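Local coordinates for protein exopolyphosphatase (Aquifex aeolicus, PDB 1T6C) that probably hydrolyses phosphoanhydride bonds, as an exopolyphosphatase of the Ppx/GppA phosphatase family, and binds calcium, at residues 85-94 with 112-122. Numbering follows the deposited sequence.
Sequences VKAVATEAIR and LVVEVITPEQE
The carboxylate of Glu-115 meets the ammonium of Lys-86 on the anti side of OE1, 31° out of the carboxylate plane; this salt bridge spans 2.6 Å from NZ to OE1. The strands form the parallel pair of a beta-alpha-beta crossover in the actin-like fold: the chain passes through helices 91-94 and 99-109 between strand 84-89 and the edge strand 114-116. Although Lys-86 sets out from its backbone away from residues 112-122, a bend at chi2 (70°) brings its end back to the neighbouring strand. A leucine in place of Lys-86 would probably leave the Glu-115 carboxylate without this cationic mate. Three backbone bonds join the strands, from Glu-115 N to Ala-87 O, Ala-89 N to Glu-115 O, and Ile-117 N to Ala-89 O, the last 3.0 Å long.

One sheet face carries Ala-87, Ala-89, Val-114 and Val-116; helix 99-109 packs against both valines. Here Val-114 CG1 sits 3.7 Å from Ala-89 CB. Val-116 CG1 approaches Arg-94 CB to 3.7 Å, the two side chains crossing at about a right angle. On the other face, Ile-117 CD1 lies 3.9 Å from Val-88 CB, while helix 300-313 touches Lys-86 and Ile-117.

Beyond the strands, Thr-90 and Thr-118 are the N-cap residues of helices 91-94 and 119-133; Thr-118 OG1 accepts from Gln-121 N. Helix 119-133 starts beside the metal site, with the side chain of Glu-122 about 5 Å from the bound calcium ion. One water ties the two helix starts together: it accepts from Glu-91 N and donates to Ile-117 O and, at 2.5 Å, to Glu-122 OE2.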
loop_
_atom_site.group_PDB
_atom_site.type_symbol
_atom_site.label_atom_id
_atom_site.label_comp_id
_atom_site.label_asym_id
_atom_site.label_seq_id
_atom_site.Cartn_x
_atom_site.Cartn_y
_atom_site.Cartn_z
ATOM N N VAL A 85 16.601 -12.132 -2.244
ATOM C CA VAL A 85 15.847 -11.202 -3.086
ATOM C C VAL A 85 14.509 -11.847 -3.429
ATOM O O VAL A 85 14.467 -13.018 -3.848
ATOM C CB VAL A 85 16.570 -10.932 -4.395
ATOM C CG1 VAL A 85 15.729 -10.026 -5.290
ATOM C CG2 VAL A 85 17.925 -10.366 -4.143
ATOM N N LYS A 86 13.420 -11.088 -3.278
ATOM C CA LYS A 86 12.088 -11.532 -3.656
ATOM C C LYS A 86 11.465 -10.423 -4.500
ATOM O O LYS A 86 11.430 -9.258 -4.092
ATOM C CB LYS A 86 11.210 -11.830 -2.445
ATOM C CG LYS A 86 9.778 -12.182 -2.737
ATOM C CD LYS A 86 9.653 -13.535 -3.399
ATOM C CE LYS A 86 8.276 -13.778 -3.943
ATOM N NZ LYS A 86 8.144 -15.208 -4.374
ATOM N N ALA A 87 11.036 -10.776 -5.688
ATOM C CA ALA A 87 10.399 -9.813 -6.602
ATOM C C ALA A 87 8.967 -10.222 -6.867
ATOM O O ALA A 87 8.669 -11.412 -7.109
ATOM C CB ALA A 87 11.155 -9.743 -7.868
ATOM N N VAL A 88 8.070 -9.242 -6.797
ATOM C CA VAL A 88 6.639 -9.487 -6.972
ATOM C C VAL A 88 6.051 -8.509 -7.967
ATOM O O VAL A 88 6.575 -7.401 -8.140
ATOM C CB VAL A 88 5.842 -9.441 -5.626
ATOM C CG1 VAL A 88 6.337 -10.455 -4.620
ATOM C CG2 VAL A 88 5.868 -8.054 -5.012
ATOM N N ALA A 89 4.956 -8.915 -8.578
ATOM C CA ALA A 89 4.171 -8.042 -9.444
ATOM C C ALA A 89 2.723 -8.100 -8.976
ATOM O O ALA A 89 2.270 -9.138 -8.528
ATOM C CB ALA A 89 4.305 -8.459 -10.877
ATOM N N THR A 90 2.011 -6.997 -9.155
ATOM C CA THR A 90 0.610 -6.878 -8.745
ATOM C C THR A 90 -0.339 -7.490 -9.748
ATOM O O THR A 90 0.004 -7.636 -10.948
ATOM C CB THR A 90 0.204 -5.387 -8.657
ATOM O OG1 THR A 90 0.268 -4.791 -9.968
ATOM C CG2 THR A 90 1.085 -4.600 -7.835
ATOM N N GLU A 91 -1.556 -7.760 -9.275
ATOM C CA GLU A 91 -2.608 -8.389 -10.093
ATOM C C GLU A 91 -2.995 -7.501 -11.295
ATOM O O GLU A 91 -3.490 -8.020 -12.271
ATOM C CB GLU A 91 -3.860 -8.697 -9.253
ATOM C CG GLU A 91 -4.700 -9.870 -9.782
ATOM C CD GLU A 91 -6.163 -9.526 -9.945
ATOM O OE1 GLU A 91 -6.797 -9.171 -8.929
ATOM O OE2 GLU A 91 -6.684 -9.627 -11.078
ATOM N N ALA A 92 -2.739 -6.200 -11.235
ATOM C CA ALA A 92 -2.959 -5.315 -12.378
ATOM C C ALA A 92 -2.082 -5.704 -13.589
ATOM O O ALA A 92 -2.437 -5.462 -14.738
ATOM C CB ALA A 92 -2.699 -3.890 -11.978
ATOM N N ILE A 93 -0.916 -6.290 -13.324
ATOM C CA ILE A 93 -0.047 -6.768 -14.389
ATOM C C ILE A 93 -0.657 -8.060 -14.911
ATOM O O ILE A 93 -0.696 -8.301 -16.109
ATOM C CB ILE A 93 1.419 -6.970 -13.876
ATOM C CG1 ILE A 93 1.971 -5.685 -13.221
ATOM C CG2 ILE A 93 2.338 -7.457 -14.998
ATOM C CD1 ILE A 93 1.913 -4.412 -14.074
ATOM N N ARG A 94 -1.154 -8.895 -13.999
ATOM C CA ARG A 94 -1.773 -10.154 -14.396
ATOM C C ARG A 94 -2.921 -9.945 -15.380
ATOM O O ARG A 94 -3.116 -10.752 -16.278
ATOM C CB ARG A 94 -2.288 -10.930 -13.170
ATOM C CG ARG A 94 -2.662 -12.367 -13.516
ATOM C CD ARG A 94 -3.184 -13.197 -12.364
ATOM N NE ARG A 94 -4.498 -12.734 -11.915
ATOM C CZ ARG A 94 -5.660 -12.994 -12.523
ATOM N NH1 ARG A 94 -5.725 -13.755 -13.607
ATOM N NH2 ARG A 94 -6.781 -12.486 -12.031
ATOM N N LEU A 112 16.043 -12.928 -12.913
ATOM C CA LEU A 112 15.178 -12.748 -11.752
ATOM C C LEU A 112 13.818 -13.385 -12.037
ATOM O O LEU A 112 13.252 -13.163 -13.110
ATOM C CB LEU A 112 14.977 -11.261 -11.454
ATOM C CG LEU A 112 15.425 -10.639 -10.128
ATOM C CD1 LEU A 112 16.538 -11.367 -9.435
ATOM C CD2 LEU A 112 15.800 -9.187 -10.402
ATOM N N VAL A 113 13.297 -14.145 -11.089
ATOM C CA VAL A 113 11.889 -14.553 -11.090
ATOM C C VAL A 113 11.041 -13.484 -10.402
ATOM O O VAL A 113 11.379 -13.050 -9.311
ATOM C CB VAL A 113 11.678 -15.926 -10.396
ATOM C CG1 VAL A 113 10.229 -16.282 -10.321
ATOM C CG2 VAL A 113 12.421 -17.002 -11.176
ATOM N N VAL A 114 9.984 -13.053 -11.079
ATOM C CA VAL A 114 8.993 -12.134 -10.517
ATOM C C VAL A 114 7.707 -12.953 -10.332
ATOM O O VAL A 114 7.209 -13.558 -11.274
ATOM C CB VAL A 114 8.706 -10.966 -11.463
ATOM C CG1 VAL A 114 7.589 -10.062 -10.867
ATOM C CG2 VAL A 114 9.961 -10.160 -11.737
ATOM N N GLU A 115 7.234 -13.033 -9.093
ATOM C CA GLU A 115 6.002 -13.723 -8.779
ATOM C C GLU A 115 4.829 -12.762 -8.850
ATOM O O GLU A 115 4.842 -11.742 -8.202
ATOM C CB GLU A 115 6.055 -14.305 -7.378
ATOM C CG GLU A 115 4.814 -15.140 -7.117
ATOM C CD GLU A 115 4.712 -15.650 -5.703
ATOM O OE1 GLU A 115 5.537 -15.273 -4.827
ATOM O OE2 GLU A 115 3.749 -16.419 -5.477
ATOM N N VAL A 116 3.823 -13.102 -9.655
ATOM C CA VAL A 116 2.559 -12.376 -9.665
ATOM C C VAL A 116 1.780 -12.798 -8.439
ATOM O O VAL A 116 1.515 -13.973 -8.230
ATOM C CB VAL A 116 1.735 -12.630 -10.949
ATOM C CG1 VAL A 116 0.425 -11.890 -10.891
ATOM C CG2 VAL A 116 2.513 -12.199 -12.133
ATOM N N ILE A 117 1.481 -11.839 -7.576
ATOM C CA ILE A 117 0.785 -12.129 -6.341
ATOM C C ILE A 117 -0.611 -11.501 -6.333
ATOM O O ILE A 117 -0.878 -10.512 -7.039
ATOM C CB ILE A 117 1.579 -11.706 -5.086
ATOM C CG1 ILE A 117 1.823 -10.196 -5.055
ATOM C CG2 ILE A 117 2.921 -12.466 -5.018
ATOM C CD1 ILE A 117 2.416 -9.714 -3.704
ATOM N N THR A 118 -1.510 -12.121 -5.567
ATOM C CA THR A 118 -2.874 -11.632 -5.433
ATOM C C THR A 118 -2.923 -10.464 -4.440
ATOM O O THR A 118 -1.993 -10.285 -3.669
ATOM C CB THR A 118 -3.782 -12.709 -4.912
ATOM O OG1 THR A 118 -3.311 -13.130 -3.620
ATOM C CG2 THR A 118 -3.740 -13.941 -5.794
ATOM N N PRO A 119 -3.989 -9.675 -4.476
ATOM C CA PRO A 119 -4.190 -8.609 -3.484
ATOM C C PRO A 119 -4.227 -9.166 -2.077
ATOM O O PRO A 119 -3.734 -8.559 -1.134
ATOM C CB PRO A 119 -5.519 -7.979 -3.931
ATOM C CG PRO A 119 -5.571 -8.286 -5.370
ATOM C CD PRO A 119 -5.054 -9.650 -5.493
ATOM N N GLU A 120 -4.784 -10.363 -1.920
ATOM C CA GLU A 120 -4.790 -11.031 -0.622
ATOM C C GLU A 120 -3.366 -11.293 -0.138
ATOM O O GLU A 120 -3.034 -11.055 1.027
ATOM C CB GLU A 120 -5.570 -12.335 -0.693
ATOM C CG GLU A 120 -7.064 -12.146 -0.909
ATOM C CD GLU A 120 -7.514 -11.951 -2.361
ATOM O OE1 GLU A 120 -6.691 -11.990 -3.312
ATOM O OE2 GLU A 120 -8.753 -11.736 -2.578
ATOM N N GLN A 121 -2.515 -11.793 -1.018
ATOM C CA GLN A 121 -1.122 -12.073 -0.691
ATOM C C GLN A 121 -0.376 -10.789 -0.381
ATOM O O GLN A 121 0.446 -10.777 0.504
ATOM C CB GLN A 121 -0.437 -12.806 -1.868
ATOM C CG GLN A 121 0.951 -13.278 -1.568
ATOM C CD GLN A 121 1.024 -14.533 -0.676
ATOM O OE1 GLN A 121 0.075 -14.865 0.040
ATOM N NE2 GLN A 121 2.160 -15.243 -0.747
ATOM N N GLU A 122 -0.664 -9.703 -1.102
ATOM C CA GLU A 122 -0.099 -8.392 -0.748
ATOM C C GLU A 122 -0.447 -8.067 0.697
ATOM O O GLU A 122 0.381 -7.585 1.473
ATOM C CB GLU A 122 -0.636 -7.266 -1.633
ATOM C CG GLU A 122 -0.187 -7.309 -3.058
ATOM C CD GLU A 122 -0.658 -6.071 -3.804
ATOM O OE1 GLU A 122 -0.682 -4.973 -3.193
ATOM O OE2 GLU A 122 -1.002 -6.196 -4.997
HETATM O O HOH W 1 11.553 -13.446 -6.700
HETATM O O HOH W 2 -1.921 -8.005 -6.468
#